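Local coordinates for alkylhydroperoxidase AhpD core: uncharacterized peroxidase-related protein (Ralstonia eutropha, PDB 2PRR) that is uncharacterised but, as an AhpD-like member of the carboxymuconolactone decarboxylase family, probably reduces peroxides using a redox-active cysteine pair, at residues Glu73-Val78 against Gly95-Ile100; Arg125-Phe130 against His152-Glu157; Asp129-Val134 against Ala164-Phe169. One frame throughout, in Å; residues are numbered along the deposited sequence.

In the fold
Two of the contacts join helices and the third sets a helix against a turn, at different depths of an all-helical AhpD-like subunit. Interaction 1 lies nearest the centre of the chain and is largely buried; it pairs helices 71-84 and 88-102, with a glutamate whose carboxylate is tied to a histidine beside aliphatic packing. Interactions 2 and 3 both use helix 122-137. Interaction 3 is a fully buried, small-residue contact with helix 156-179, whereas interaction 2, farther out and only partly buried, sets aromatic rings from the turn before that helix against methyl and methylene groups. Helix 71-84 links them: Ile77 touches Met127 of interaction 2 and Thr166 of interaction 3. Interactions 2 and 3 also reach the second subunit.

Interaction 1. Residues Glu73-Val78 against Gly95-Ile100; sequences EREMIV and GAILRI
Glu75 and Leu98 meet at their CB atoms in the antiparallel helical hairpin of the AhpD-like fold, formed by helices 71-84 and 88-102, with a CXXC cysteine motif lying between the two segments in sequence. The segment axes run 151° apart and approach to 8.7 Å, and Glu75 CB comes within 4.0 Å of Leu98 CB. From there Glu75 turns along the flank of Ile97: a bend at chi2 (-63°) lays its chain against the isoleucine, so that Glu75 CG is 3.7 Å and Glu75 OE2 3.6 Å from Ile97 CG2. Glutamate suits this place because its methylenes pack against aliphatic neighbours while its other oxygen, OE1, is hydrogen-bonded to ND1 of His94, which anchors one side of the carboxylate. The equivalent glutamate and histidine of AhpD relatives belong to a proton relay serving the cysteines, and a similar role here is plausible.

On the other flank, Leu98 extends its two methyls across Met76, a selenomethionine. Leu98 CD2 lies 3.9 Å from Met76 CA, against the helix backbone, while CD1 faces the far end of the chain. The branched leucine thus covers both root and end of its partner, and Val107 and Ala108 of helix 107-114 touch it as well. Met76 runs extended as far as its selenium, then bends at chi3 (-56°), which brings its CE to 3.9 Å from Leu98 CD1.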
ATOM      1  N   GLU D  73     -13.582 -22.982  14.135  1.00 33.75           N
ATOM      2  CA  GLU D  73     -13.007 -22.573  12.863  1.00 32.51           C
ATOM      3  C   GLU D  73     -13.703 -21.355  12.283  1.00 32.50           C
ATOM      4  O   GLU D  73     -13.066 -20.437  11.754  1.00 32.22           O
ATOM      5  CB  GLU D  73     -13.053 -23.744  11.896  1.00 33.27           C
ATOM      6  CG  GLU D  73     -12.011 -24.801  12.226  1.00 34.38           C
ATOM      7  CD  GLU D  73     -12.042 -26.040  11.318  1.00 35.82           C
ATOM      8  OE1 GLU D  73     -12.949 -26.198  10.467  1.00 37.73           O
ATOM      9  OE2 GLU D  73     -11.125 -26.876  11.455  1.00 42.94           O
ATOM     10  N   ARG D  74     -15.019 -21.330  12.404  1.00 32.70           N
ATOM     11  CA  ARG D  74     -15.802 -20.194  11.941  1.00 32.65           C
ATOM     12  C   ARG D  74     -15.434 -18.928  12.699  1.00 31.65           C
ATOM     13  O   ARG D  74     -15.352 -17.864  12.094  1.00 30.62           O
ATOM     14  CB  ARG D  74     -17.294 -20.467  12.110  1.00 33.20           C
ATOM     15  CG  ARG D  74     -17.804 -21.612  11.254  1.00 34.28           C
ATOM     16  CD  ARG D  74     -19.252 -22.016  11.618  1.00 37.30           C
ATOM     17  NE  ARG D  74     -19.579 -23.342  11.075  1.00 37.39           N
ATOM     18  CZ  ARG D  74     -20.803 -23.819  10.871  1.00 41.26           C
ATOM     19  NH1 ARG D  74     -21.876 -23.079  11.101  1.00 44.88           N
ATOM     20  NH2 ARG D  74     -20.943 -25.041  10.386  1.00 41.51           N
ATOM     21  N   GLU D  75     -15.254 -19.046  14.025  1.00 31.74           N
ATOM     22  CA  GLU D  75     -14.849 -17.916  14.863  1.00 29.96           C
ATOM     23  C   GLU D  75     -13.412 -17.499  14.580  1.00 29.53           C
ATOM     24  O   GLU D  75     -13.076 -16.327  14.681  1.00 28.84           O
ATOM     25  CB  GLU D  75     -14.984 -18.262  16.326  1.00 29.58           C
ATOM     26  CG  GLU D  75     -16.427 -18.483  16.762  1.00 35.34           C
ATOM     27  CD  GLU D  75     -17.318 -17.245  16.618  1.00 38.62           C
ATOM     28  OE1 GLU D  75     -16.807 -16.119  16.419  1.00 40.40           O
ATOM     29  OE2 GLU D  75     -18.546 -17.400  16.694  1.00 38.68           O
HETATM   30  N   MSE D  76     -12.591 -18.469  14.199  1.00 28.59           N
HETATM   31  CA  MSE D  76     -11.207 -18.220  13.858  1.00 29.83           C
HETATM   32  C   MSE D  76     -11.162 -17.316  12.625  1.00 30.69           C
HETATM   33  O   MSE D  76     -10.411 -16.343  12.580  1.00 32.81           O
HETATM   34  CB  MSE D  76     -10.511 -19.566  13.635  1.00 31.71           C
HETATM   35  CG  MSE D  76      -9.025 -19.592  13.808  1.00 28.61           C
HETATM   36 SE   MSE D  76      -8.385 -21.361  13.636  0.75 24.70          SE
HETATM   37  CE  MSE D  76      -9.501 -22.400  15.074  1.00 30.98           C
ATOM     38  N   ILE D  77     -12.017 -17.607  11.648  1.00 31.55           N
ATOM     39  CA  ILE D  77     -12.123 -16.777  10.452  1.00 29.72           C
ATOM     40  C   ILE D  77     -12.506 -15.334  10.819  1.00 30.16           C
ATOM     41  O   ILE D  77     -11.960 -14.364  10.268  1.00 29.39           O
ATOM     42  CB  ILE D  77     -13.120 -17.361   9.432  1.00 30.54           C
ATOM     43  CG1 ILE D  77     -12.639 -18.745   8.961  1.00 30.37           C
ATOM     44  CG2 ILE D  77     -13.264 -16.400   8.199  1.00 32.55           C
ATOM     45  CD1 ILE D  77     -13.561 -19.502   8.033  1.00 27.58           C
ATOM     46  N   VAL D  78     -13.416 -15.183  11.765  1.00 28.86           N
ATOM     47  CA  VAL D  78     -13.852 -13.852  12.169  1.00 29.21           C
ATOM     48  C   VAL D  78     -12.740 -13.072  12.820  1.00 28.87           C
ATOM     49  O   VAL D  78     -12.576 -11.847  12.571  1.00 30.24           O
ATOM     50  CB  VAL D  78     -15.011 -13.882  13.184  1.00 29.63           C
ATOM     51  CG1 VAL D  78     -15.422 -12.437  13.544  1.00 31.03           C
ATOM     52  CG2 VAL D  78     -16.174 -14.687  12.633  1.00 25.59           C
ATOM     53  N   GLY D  95     -12.872 -13.347  19.829  1.00 32.86           N
ATOM     54  CA  GLY D  95     -11.698 -14.004  20.371  1.00 32.82           C
ATOM     55  C   GLY D  95     -12.163 -14.806  21.576  1.00 32.29           C
ATOM     56  O   GLY D  95     -11.734 -15.923  21.795  1.00 33.32           O
ATOM     57  N   ALA D  96     -13.042 -14.214  22.359  1.00 33.09           N
ATOM     58  CA  ALA D  96     -13.590 -14.857  23.555  1.00 34.39           C
ATOM     59  C   ALA D  96     -14.289 -16.143  23.188  1.00 34.00           C
ATOM     60  O   ALA D  96     -14.039 -17.175  23.766  1.00 36.30           O
ATOM     61  CB  ALA D  96     -14.551 -13.924  24.260  1.00 33.09           C
ATOM     62  N   ILE D  97     -15.113 -16.068  22.163  1.00 35.16           N
ATOM     63  CA  ILE D  97     -15.900 -17.191  21.679  1.00 34.44           C
ATOM     64  C   ILE D  97     -14.996 -18.250  21.055  1.00 35.34           C
ATOM     65  O   ILE D  97     -15.236 -19.428  21.223  1.00 34.67           O
ATOM     66  CB  ILE D  97     -16.956 -16.705  20.685  1.00 33.58           C
ATOM     67  CG1 ILE D  97     -17.870 -15.654  21.347  1.00 31.64           C
ATOM     68  CG2 ILE D  97     -17.795 -17.875  20.189  1.00 38.52           C
ATOM     69  CD1 ILE D  97     -18.624 -14.784  20.371  1.00 36.25           C
ATOM     70  N   LEU D  98     -13.964 -17.821  20.321  1.00 36.09           N
ATOM     71  CA  LEU D  98     -12.973 -18.736  19.749  1.00 34.59           C
ATOM     72  C   LEU D  98     -12.241 -19.526  20.843  1.00 36.39           C
ATOM     73  O   LEU D  98     -12.037 -20.735  20.711  1.00 39.33           O
ATOM     74  CB  LEU D  98     -11.961 -17.947  18.913  1.00 33.80           C
ATOM     75  CG  LEU D  98     -10.707 -18.663  18.438  1.00 30.20           C
ATOM     76  CD1 LEU D  98     -11.017 -19.940  17.753  1.00 31.35           C
ATOM     77  CD2 LEU D  98      -9.914 -17.712  17.536  1.00 31.19           C
ATOM     78  N   ARG D  99     -11.831 -18.838  21.908  1.00 36.82           N
ATOM     79  CA  ARG D  99     -11.146 -19.480  23.037  1.00 37.10           C
ATOM     80  C   ARG D  99     -12.031 -20.499  23.724  1.00 37.11           C
ATOM     81  O   ARG D  99     -11.583 -21.566  24.071  1.00 36.69           O
ATOM     82  CB  ARG D  99     -10.672 -18.453  24.068  1.00 37.31           C
ATOM     83  CG  ARG D  99      -9.468 -17.611  23.592  1.00 33.54           C
ATOM     84  CD  ARG D  99      -8.932 -16.797  24.726  1.00 37.26           C
ATOM     85  NE  ARG D  99      -9.885 -15.814  25.239  1.00 30.92           N
ATOM     86  CZ  ARG D  99      -9.967 -14.567  24.798  1.00 31.83           C
ATOM     87  NH1 ARG D  99      -9.165 -14.130  23.828  1.00 27.34           N
ATOM     88  NH2 ARG D  99     -10.850 -13.745  25.320  1.00 29.19           N
ATOM     89  N   ILE D 100     -13.283 -20.145  23.916  1.00 38.95           N
ATOM     90  CA  ILE D 100     -14.266 -21.037  24.526  1.00 39.95           C
ATOM     91  C   ILE D 100     -14.500 -22.288  23.677  1.00 41.50           C
ATOM     92  O   ILE D 100     -14.487 -23.397  24.206  1.00 43.11           O
ATOM     93  CB  ILE D 100     -15.622 -20.316  24.683  1.00 40.84           C
ATOM     94  CG1 ILE D 100     -15.541 -19.173  25.699  1.00 38.12           C
ATOM     95  CG2 ILE D 100     -16.729 -21.293  25.102  1.00 42.40           C
ATOM     96  CD1 ILE D 100     -15.499 -19.618  27.136  1.00 41.63           C
TER

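Interaction 2. Residues Arg125-Phe130 against His152-Glu157; sequences RAMLDF and HGFTDE
Ala126 of helix 122-137 rests its methyl over one face of the His152 imidazole, and next to it on the same helix Met127 meets the Phe154 ring; both aromatic residues belong to the turn that joins helix 143-151 to helix 156-179, a turn opened by a Schellman motif. The alanine carbon sits toward one side of the imidazole: Ala126 CB is 3.4 Å from His152 CD2 and 3.7 Å from His152 NE2. With only a methyl on the helix here, the flat ring can lie close. Phe154 takes an oblique approach, its far end reaching the root of the selenomethionine, with Phe154 CZ 3.9 Å from Met127 CB. The chain of Met127 then leaves the turn: with CG anti to the backbone N (chi1 178°), it passes into the buried side, where it packs on Ile77 and Glu73 of helix 71-84.

Beyond this first shell, the backbone of the turn sets where the two rings stand. Gly153, at positive phi (89°), is the C-prime residue of the Schellman motif, in which Phe154 N pairs with Leu149 O and Gly153 N with Arg150 O; glycine, having no side chain, adopts this conformation without crowding the carbonyl oxygen before it. Arg123 makes a cation-pi contact with Phe154 and weak hydrogen bonds from NH1 to the carbonyl oxygens of His152 and Gly153. Further out, Asp156 and Glu157 form salt bridges with Arg11 and Arg48 of the second subunit, so the start of helix 156-179 also reaches the subunit interface. That helix begins with Thr155 as its N-cap, whose OG1 accepts a hydrogen bond from the backbone N of Asp158.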
ATOM      1  N   ARG D 125      -4.371 -22.949   8.684  1.00 32.40           N
ATOM      2  CA  ARG D 125      -3.617 -21.804   8.173  1.00 34.12           C
ATOM      3  C   ARG D 125      -4.056 -21.542   6.723  1.00 32.78           C
ATOM      4  O   ARG D 125      -4.195 -20.379   6.324  1.00 33.84           O
ATOM      5  CB  ARG D 125      -2.103 -22.016   8.264  1.00 32.38           C
ATOM      6  CG  ARG D 125      -1.284 -20.781   7.794  1.00 35.22           C
ATOM      7  CD  ARG D 125       0.201 -21.075   7.723  1.00 37.88           C
ATOM      8  NE  ARG D 125       0.941 -19.955   7.139  1.00 48.85           N
ATOM      9  N   ALA D 126      -4.280 -22.625   5.958  1.00 31.80           N
ATOM     10  CA  ALA D 126      -4.742 -22.544   4.558  1.00 31.32           C
ATOM     11  C   ALA D 126      -6.123 -21.877   4.435  1.00 31.52           C
ATOM     12  O   ALA D 126      -6.364 -21.057   3.530  1.00 30.07           O
ATOM     13  CB  ALA D 126      -4.788 -23.920   3.923  1.00 29.89           C
HETATM   14  N   MSE D 127      -7.003 -22.247   5.373  1.00 30.78           N
HETATM   15  CA  MSE D 127      -8.340 -21.737   5.456  1.00 28.21           C
HETATM   16  C   MSE D 127      -8.279 -20.252   5.692  1.00 27.62           C
HETATM   17  O   MSE D 127      -9.082 -19.516   5.162  1.00 29.68           O
HETATM   18  CB  MSE D 127      -9.069 -22.408   6.652  1.00 28.79           C
HETATM   19  CG  MSE D 127     -10.461 -21.959   6.908  1.00 28.50           C
HETATM   20 SE   MSE D 127     -11.134 -22.654   8.626  0.75 24.46          SE
HETATM   21  CE  MSE D 127     -10.230 -21.630   9.801  1.00 27.04           C
ATOM     22  N   LEU D 128      -7.367 -19.808   6.535  1.00 27.96           N
ATOM     23  CA  LEU D 128      -7.290 -18.388   6.831  1.00 28.29           C
ATOM     24  C   LEU D 128      -6.591 -17.652   5.707  1.00 25.85           C
ATOM     25  O   LEU D 128      -6.885 -16.500   5.517  1.00 25.28           O
ATOM     26  CB  LEU D 128      -6.592 -18.111   8.164  1.00 29.90           C
ATOM     27  CG  LEU D 128      -7.166 -18.740   9.434  1.00 26.27           C
ATOM     28  CD1 LEU D 128      -6.346 -18.266  10.616  1.00 22.43           C
ATOM     29  CD2 LEU D 128      -8.646 -18.400   9.595  1.00 30.99           C
ATOM     30  N   ASP D 129      -5.677 -18.303   4.984  1.00 27.55           N
ATOM     31  CA  ASP D 129      -5.026 -17.646   3.818  1.00 28.16           C
ATOM     32  C   ASP D 129      -6.119 -17.214   2.827  1.00 28.65           C
ATOM     33  O   ASP D 129      -6.078 -16.130   2.261  1.00 29.51           O
ATOM     34  CB  ASP D 129      -4.034 -18.565   3.078  1.00 25.04           C
ATOM     35  CG  ASP D 129      -2.771 -18.904   3.874  1.00 26.09           C
ATOM     36  OD1 ASP D 129      -2.316 -18.119   4.724  1.00 36.87           O
ATOM     37  OD2 ASP D 129      -2.190 -19.981   3.626  1.00 37.71           O
ATOM     38  N   PHE D 130      -7.096 -18.091   2.632  1.00 29.01           N
ATOM     39  CA  PHE D 130      -8.185 -17.861   1.705  1.00 29.74           C
ATOM     40  C   PHE D 130      -9.067 -16.736   2.221  1.00 28.28           C
ATOM     41  O   PHE D 130      -9.305 -15.757   1.516  1.00 26.23           O
ATOM     42  CB  PHE D 130      -8.993 -19.164   1.510  1.00 31.65           C
ATOM     43  CG  PHE D 130     -10.142 -19.021   0.539  1.00 35.97           C
ATOM     44  CD1 PHE D 130      -9.899 -18.752  -0.801  1.00 32.68           C
ATOM     45  CD2 PHE D 130     -11.459 -19.166   0.967  1.00 37.81           C
ATOM     46  CE1 PHE D 130     -10.933 -18.610  -1.678  1.00 34.15           C
ATOM     47  CE2 PHE D 130     -12.497 -19.035   0.092  1.00 35.05           C
ATOM     48  CZ  PHE D 130     -12.236 -18.751  -1.242  1.00 38.00           C
ATOM     49  N   HIS D 152      -5.940 -29.540   1.109  1.00 36.28           N
ATOM     50  CA  HIS D 152      -6.037 -29.776   2.558  1.00 35.70           C
ATOM     51  C   HIS D 152      -7.335 -30.456   2.985  1.00 34.35           C
ATOM     52  O   HIS D 152      -7.655 -30.453   4.157  1.00 35.03           O
ATOM     53  CB  HIS D 152      -5.894 -28.465   3.333  1.00 33.67           C
ATOM     54  CG  HIS D 152      -4.530 -27.864   3.249  1.00 30.53           C
ATOM     55  ND1 HIS D 152      -3.506 -28.232   4.093  1.00 27.28           N
ATOM     56  CD2 HIS D 152      -4.022 -26.919   2.424  1.00 38.14           C
ATOM     57  CE1 HIS D 152      -2.424 -27.535   3.791  1.00 44.73           C
ATOM     58  NE2 HIS D 152      -2.707 -26.737   2.774  1.00 42.59           N
ATOM     59  N   GLY D 153      -8.088 -31.020   2.049  1.00 35.18           N
ATOM     60  CA  GLY D 153      -9.317 -31.748   2.392  1.00 34.92           C
ATOM     61  C   GLY D 153     -10.617 -30.953   2.453  1.00 35.98           C
ATOM     62  O   GLY D 153     -11.626 -31.440   3.007  1.00 34.91           O
ATOM     63  N   PHE D 154     -10.609 -29.732   1.914  1.00 34.51           N
ATOM     64  CA  PHE D 154     -11.816 -28.919   1.877  1.00 34.39           C
ATOM     65  C   PHE D 154     -12.509 -29.170   0.551  1.00 34.01           C
ATOM     66  O   PHE D 154     -11.872 -29.497  -0.454  1.00 34.50           O
ATOM     67  CB  PHE D 154     -11.541 -27.395   1.987  1.00 35.21           C
ATOM     68  CG  PHE D 154     -11.005 -26.937   3.323  1.00 33.90           C
ATOM     69  CD1 PHE D 154     -11.802 -26.947   4.443  1.00 29.44           C
ATOM     70  CD2 PHE D 154      -9.725 -26.437   3.440  1.00 33.23           C
ATOM     71  CE1 PHE D 154     -11.334 -26.509   5.660  1.00 29.16           C
ATOM     72  CE2 PHE D 154      -9.249 -26.008   4.662  1.00 31.26           C
ATOM     73  CZ  PHE D 154     -10.062 -26.046   5.781  1.00 32.02           C
ATOM     74  N   THR D 155     -13.822 -28.978   0.561  1.00 34.51           N
ATOM     75  CA  THR D 155     -14.655 -29.093  -0.626  1.00 33.70           C
ATOM     76  C   THR D 155     -14.950 -27.670  -1.058  1.00 32.52           C
ATOM     77  O   THR D 155     -14.787 -26.753  -0.280  1.00 31.50           O
ATOM     78  CB  THR D 155     -16.008 -29.709  -0.289  1.00 33.02           C
ATOM     79  OG1 THR D 155     -16.771 -28.747   0.433  1.00 30.46           O
ATOM     80  CG2 THR D 155     -15.863 -30.954   0.554  1.00 32.73           C
ATOM     81  N   ASP D 156     -15.441 -27.469  -2.266  1.00 33.25           N
ATOM     82  CA  ASP D 156     -15.784 -26.115  -2.651  1.00 34.69           C
ATOM     83  C   ASP D 156     -16.958 -25.566  -1.848  1.00 32.74           C
ATOM     84  O   ASP D 156     -17.115 -24.377  -1.750  1.00 32.66           O
ATOM     85  CB  ASP D 156     -16.030 -26.013  -4.144  1.00 36.74           C
ATOM     86  CG  ASP D 156     -14.776 -26.265  -4.950  1.00 38.90           C
ATOM     87  OD1 ASP D 156     -13.665 -26.302  -4.374  1.00 43.82           O
ATOM     88  OD2 ASP D 156     -14.919 -26.450  -6.168  1.00 41.62           O
ATOM     89  N   GLU D 157     -17.801 -26.422  -1.293  1.00 33.85           N
ATOM     90  CA  GLU D 157     -18.864 -25.942  -0.433  1.00 32.69           C
ATOM     91  C   GLU D 157     -18.278 -25.314   0.838  1.00 31.44           C
ATOM     92  O   GLU D 157     -18.822 -24.330   1.313  1.00 31.82           O
ATOM     93  CB  GLU D 157     -19.882 -27.050  -0.128  1.00 34.45           C
ATOM     94  CG  GLU D 157     -20.688 -27.466  -1.356  1.00 35.46           C
ATOM     95  CD  GLU D 157     -21.461 -26.306  -1.967  1.00 41.16           C
ATOM     96  OE1 GLU D 157     -22.266 -25.708  -1.226  1.00 34.06           O
ATOM     97  OE2 GLU D 157     -21.269 -26.003  -3.175  1.00 31.51           O
TER

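Interaction 3. Residues Asp129-Val134 against Ala164-Phe169; sequences DFALKV and AITAFF
Thr166 points at helix 122-137, where its methyl meets both Ala131 O and Val134 while its hydroxyl lies against Ala131 CB. The methyl carries the closest approach: Thr166 CG2 lies 3.4 Å from Ala131 O, against the backbone of the facing helix, and 3.8 Å from Val134 CG1. The hydroxyl oxygen turns the other way, over the alanine, where Thr166 OG1 is 3.6 Å from Ala131 CB. A first torsion of -56° sets this division, placing the methyl anti to the threonine's own backbone N and the hydroxyl anti to its carbonyl carbon. In that position OG1 donates a hydrogen bond back to the carbonyl oxygen of Ile162, one turn earlier in the same helix. A buried polar atom is thereby satisfied within its own helix, and OG1 can lie against the apolar Ala131 CB with its hydrogen bond already made.

The packing joins helices 122-137 and 156-179 in the buried part of this AhpD-like helical fold, and the small size of Ala131 lets the backbones come close, with 6.0 Å between Ala131 CA and Thr166 CA. Helix 71-84 adds a third member, since Ile77 touches both of these residues. Along the same helices, Ala167 packs on Leu171 of the second subunit, and Val134 on Thr178 of that same subunit, so this helix pair also reaches the subunit interface.

Val134, also branched at CB, sends its two methyls to different partners. Its CG1, anti to the backbone N (chi1 172°), crosses toward Thr166, with Val134 CG1 4.0 Å from Thr166 CB. Its other methyl, CG2, sits over one face of the Phe130 ring, 3.8 Å above the plane and displaced toward the rim.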
ATOM      1  N   ASP D 129      -5.677 -18.303   4.984  1.00 27.55           N
ATOM      2  CA  ASP D 129      -5.026 -17.646   3.818  1.00 28.16           C
ATOM      3  C   ASP D 129      -6.119 -17.214   2.827  1.00 28.65           C
ATOM      4  O   ASP D 129      -6.078 -16.130   2.261  1.00 29.51           O
ATOM      5  CB  ASP D 129      -4.034 -18.565   3.078  1.00 25.04           C
ATOM      6  CG  ASP D 129      -2.771 -18.904   3.874  1.00 26.09           C
ATOM      7  OD1 ASP D 129      -2.316 -18.119   4.724  1.00 36.87           O
ATOM      8  OD2 ASP D 129      -2.190 -19.981   3.626  1.00 37.71           O
ATOM      9  N   PHE D 130      -7.096 -18.091   2.632  1.00 29.01           N
ATOM     10  CA  PHE D 130      -8.185 -17.861   1.705  1.00 29.74           C
ATOM     11  C   PHE D 130      -9.067 -16.736   2.221  1.00 28.28           C
ATOM     12  O   PHE D 130      -9.305 -15.757   1.516  1.00 26.23           O
ATOM     13  CB  PHE D 130      -8.993 -19.164   1.510  1.00 31.65           C
ATOM     14  CG  PHE D 130     -10.142 -19.021   0.539  1.00 35.97           C
ATOM     15  CD1 PHE D 130      -9.899 -18.752  -0.801  1.00 32.68           C
ATOM     16  CD2 PHE D 130     -11.459 -19.166   0.967  1.00 37.81           C
ATOM     17  CE1 PHE D 130     -10.933 -18.610  -1.678  1.00 34.15           C
ATOM     18  CE2 PHE D 130     -12.497 -19.035   0.092  1.00 35.05           C
ATOM     19  CZ  PHE D 130     -12.236 -18.751  -1.242  1.00 38.00           C
ATOM     20  N   ALA D 131      -9.548 -16.902   3.449  1.00 26.12           N
ATOM     21  CA  ALA D 131     -10.311 -15.866   4.140  1.00 26.52           C
ATOM     22  C   ALA D 131      -9.677 -14.483   3.984  1.00 26.26           C
ATOM     23  O   ALA D 131     -10.365 -13.512   3.709  1.00 29.11           O
ATOM     24  CB  ALA D 131     -10.397 -16.196   5.596  1.00 24.08           C
ATOM     25  N   LEU D 132      -8.371 -14.387   4.196  1.00 26.84           N
ATOM     26  CA  LEU D 132      -7.689 -13.098   4.070  1.00 26.47           C
ATOM     27  C   LEU D 132      -7.711 -12.549   2.669  1.00 24.22           C
ATOM     28  O   LEU D 132      -7.828 -11.337   2.513  1.00 24.90           O
ATOM     29  CB  LEU D 132      -6.267 -13.131   4.639  1.00 27.63           C
ATOM     30  CG  LEU D 132      -6.125 -12.710   6.123  1.00 28.46           C
ATOM     31  CD1 LEU D 132      -6.573 -11.272   6.319  1.00 31.18           C
ATOM     32  CD2 LEU D 132      -6.879 -13.596   7.113  1.00 32.67           C
ATOM     33  N   LYS D 133      -7.656 -13.429   1.665  1.00 24.95           N
ATOM     34  CA  LYS D 133      -7.737 -13.024   0.250  1.00 25.64           C
ATOM     35  C   LYS D 133      -9.134 -12.491  -0.120  1.00 26.10           C
ATOM     36  O   LYS D 133      -9.278 -11.499  -0.849  1.00 24.95           O
ATOM     37  CB  LYS D 133      -7.382 -14.188  -0.679  1.00 27.28           C
ATOM     38  CG  LYS D 133      -7.145 -13.704  -2.112  1.00 26.11           C
ATOM     39  CD  LYS D 133      -6.735 -14.788  -3.080  1.00 27.54           C
ATOM     40  CE  LYS D 133      -6.148 -14.103  -4.370  1.00 29.91           C
ATOM     41  NZ  LYS D 133      -5.832 -15.042  -5.506  1.00 24.03           N
ATOM     42  N   VAL D 134     -10.166 -13.182   0.364  1.00 26.00           N
ATOM     43  CA  VAL D 134     -11.521 -12.752   0.164  1.00 24.77           C
ATOM     44  C   VAL D 134     -11.689 -11.406   0.871  1.00 27.46           C
ATOM     45  O   VAL D 134     -12.286 -10.477   0.335  1.00 28.98           O
ATOM     46  CB  VAL D 134     -12.530 -13.751   0.805  1.00 24.80           C
ATOM     47  CG1 VAL D 134     -13.930 -13.196   0.762  1.00 23.62           C
ATOM     48  CG2 VAL D 134     -12.466 -15.113   0.143  1.00 22.30           C
ATOM     49  N   ALA D 164     -18.244 -16.670   2.766  1.00 28.57           N
ATOM     50  CA  ALA D 164     -19.456 -16.063   3.275  1.00 28.52           C
ATOM     51  C   ALA D 164     -19.238 -15.399   4.641  1.00 28.62           C
ATOM     52  O   ALA D 164     -19.640 -14.260   4.864  1.00 27.32           O
ATOM     53  CB  ALA D 164     -20.581 -17.111   3.352  1.00 30.30           C
ATOM     54  N   ILE D 165     -18.619 -16.136   5.555  1.00 29.73           N
ATOM     55  CA  ILE D 165     -18.287 -15.649   6.907  1.00 27.32           C
ATOM     56  C   ILE D 165     -17.393 -14.403   6.770  1.00 27.79           C
ATOM     57  O   ILE D 165     -17.634 -13.373   7.370  1.00 27.11           O
ATOM     58  CB  ILE D 165     -17.568 -16.754   7.663  1.00 22.80           C
ATOM     59  CG1 ILE D 165     -18.595 -17.824   8.108  1.00 27.92           C
ATOM     60  CG2 ILE D 165     -16.823 -16.199   8.828  1.00 19.93           C
ATOM     61  CD1 ILE D 165     -17.977 -19.025   8.677  1.00 19.28           C
ATOM     62  N   THR D 166     -16.354 -14.505   5.964  1.00 27.90           N
ATOM     63  CA  THR D 166     -15.509 -13.331   5.725  1.00 26.96           C
ATOM     64  C   THR D 166     -16.440 -12.172   5.304  1.00 26.16           C
ATOM     65  O   THR D 166     -16.446 -11.126   5.937  1.00 27.55           O
ATOM     66  CB  THR D 166     -14.457 -13.625   4.654  1.00 22.82           C
ATOM     67  OG1 THR D 166     -13.676 -14.766   5.033  1.00 19.36           O
ATOM     68  CG2 THR D 166     -13.543 -12.404   4.410  1.00 28.84           C
ATOM     69  N   ALA D 167     -17.279 -12.408   4.295  1.00 26.81           N
ATOM     70  CA  ALA D 167     -18.153 -11.373   3.737  1.00 27.01           C
ATOM     71  C   ALA D 167     -19.077 -10.722   4.744  1.00 25.74           C
ATOM     72  O   ALA D 167     -19.161  -9.509   4.808  1.00 26.96           O
ATOM     73  CB  ALA D 167     -18.939 -11.917   2.560  1.00 26.46           C
ATOM     74  N   PHE D 168     -19.753 -11.521   5.547  1.00 25.69           N
ATOM     75  CA  PHE D 168     -20.673 -10.984   6.509  1.00 25.49           C
ATOM     76  C   PHE D 168     -20.005 -10.244   7.674  1.00 24.60           C
ATOM     77  O   PHE D 168     -20.516  -9.223   8.130  1.00 24.11           O
ATOM     78  CB  PHE D 168     -21.580 -12.090   7.048  1.00 26.30           C
ATOM     79  CG  PHE D 168     -22.422 -11.632   8.181  1.00 19.22           C
ATOM     80  CD1 PHE D 168     -23.519 -10.822   7.947  1.00 19.59           C
ATOM     81  CD2 PHE D 168     -22.088 -11.961   9.489  1.00 25.80           C
ATOM     82  CE1 PHE D 168     -24.298 -10.370   8.997  1.00 28.24           C
ATOM     83  CE2 PHE D 168     -22.877 -11.530  10.550  1.00 25.71           C
ATOM     84  CZ  PHE D 168     -23.983 -10.737  10.295  1.00 27.42           C
ATOM     85  N   PHE D 169     -18.912 -10.744   8.197  1.00 24.21           N
ATOM     86  CA  PHE D 169     -18.193 -10.033   9.218  1.00 23.21           C
ATOM     87  C   PHE D 169     -17.377  -8.803   8.687  1.00 23.95           C
ATOM     88  O   PHE D 169     -16.982  -7.996   9.412  1.00 24.31           O
ATOM     89  CB  PHE D 169     -17.381 -10.982  10.077  1.00 19.37           C
ATOM     90  CG  PHE D 169     -18.245 -11.877  10.993  1.00 25.15           C
ATOM     91  CD1 PHE D 169     -18.614 -11.467  12.238  1.00 22.37           C
ATOM     92  CD2 PHE D 169     -18.681 -13.092  10.571  1.00 21.05           C
ATOM     93  CE1 PHE D 169     -19.423 -12.285  13.060  1.00 25.82           C
ATOM     94  CE2 PHE D 169     -19.502 -13.920  11.459  1.00 28.01           C
ATOM     95  CZ  PHE D 169     -19.832 -13.470  12.647  1.00 13.52           C
TER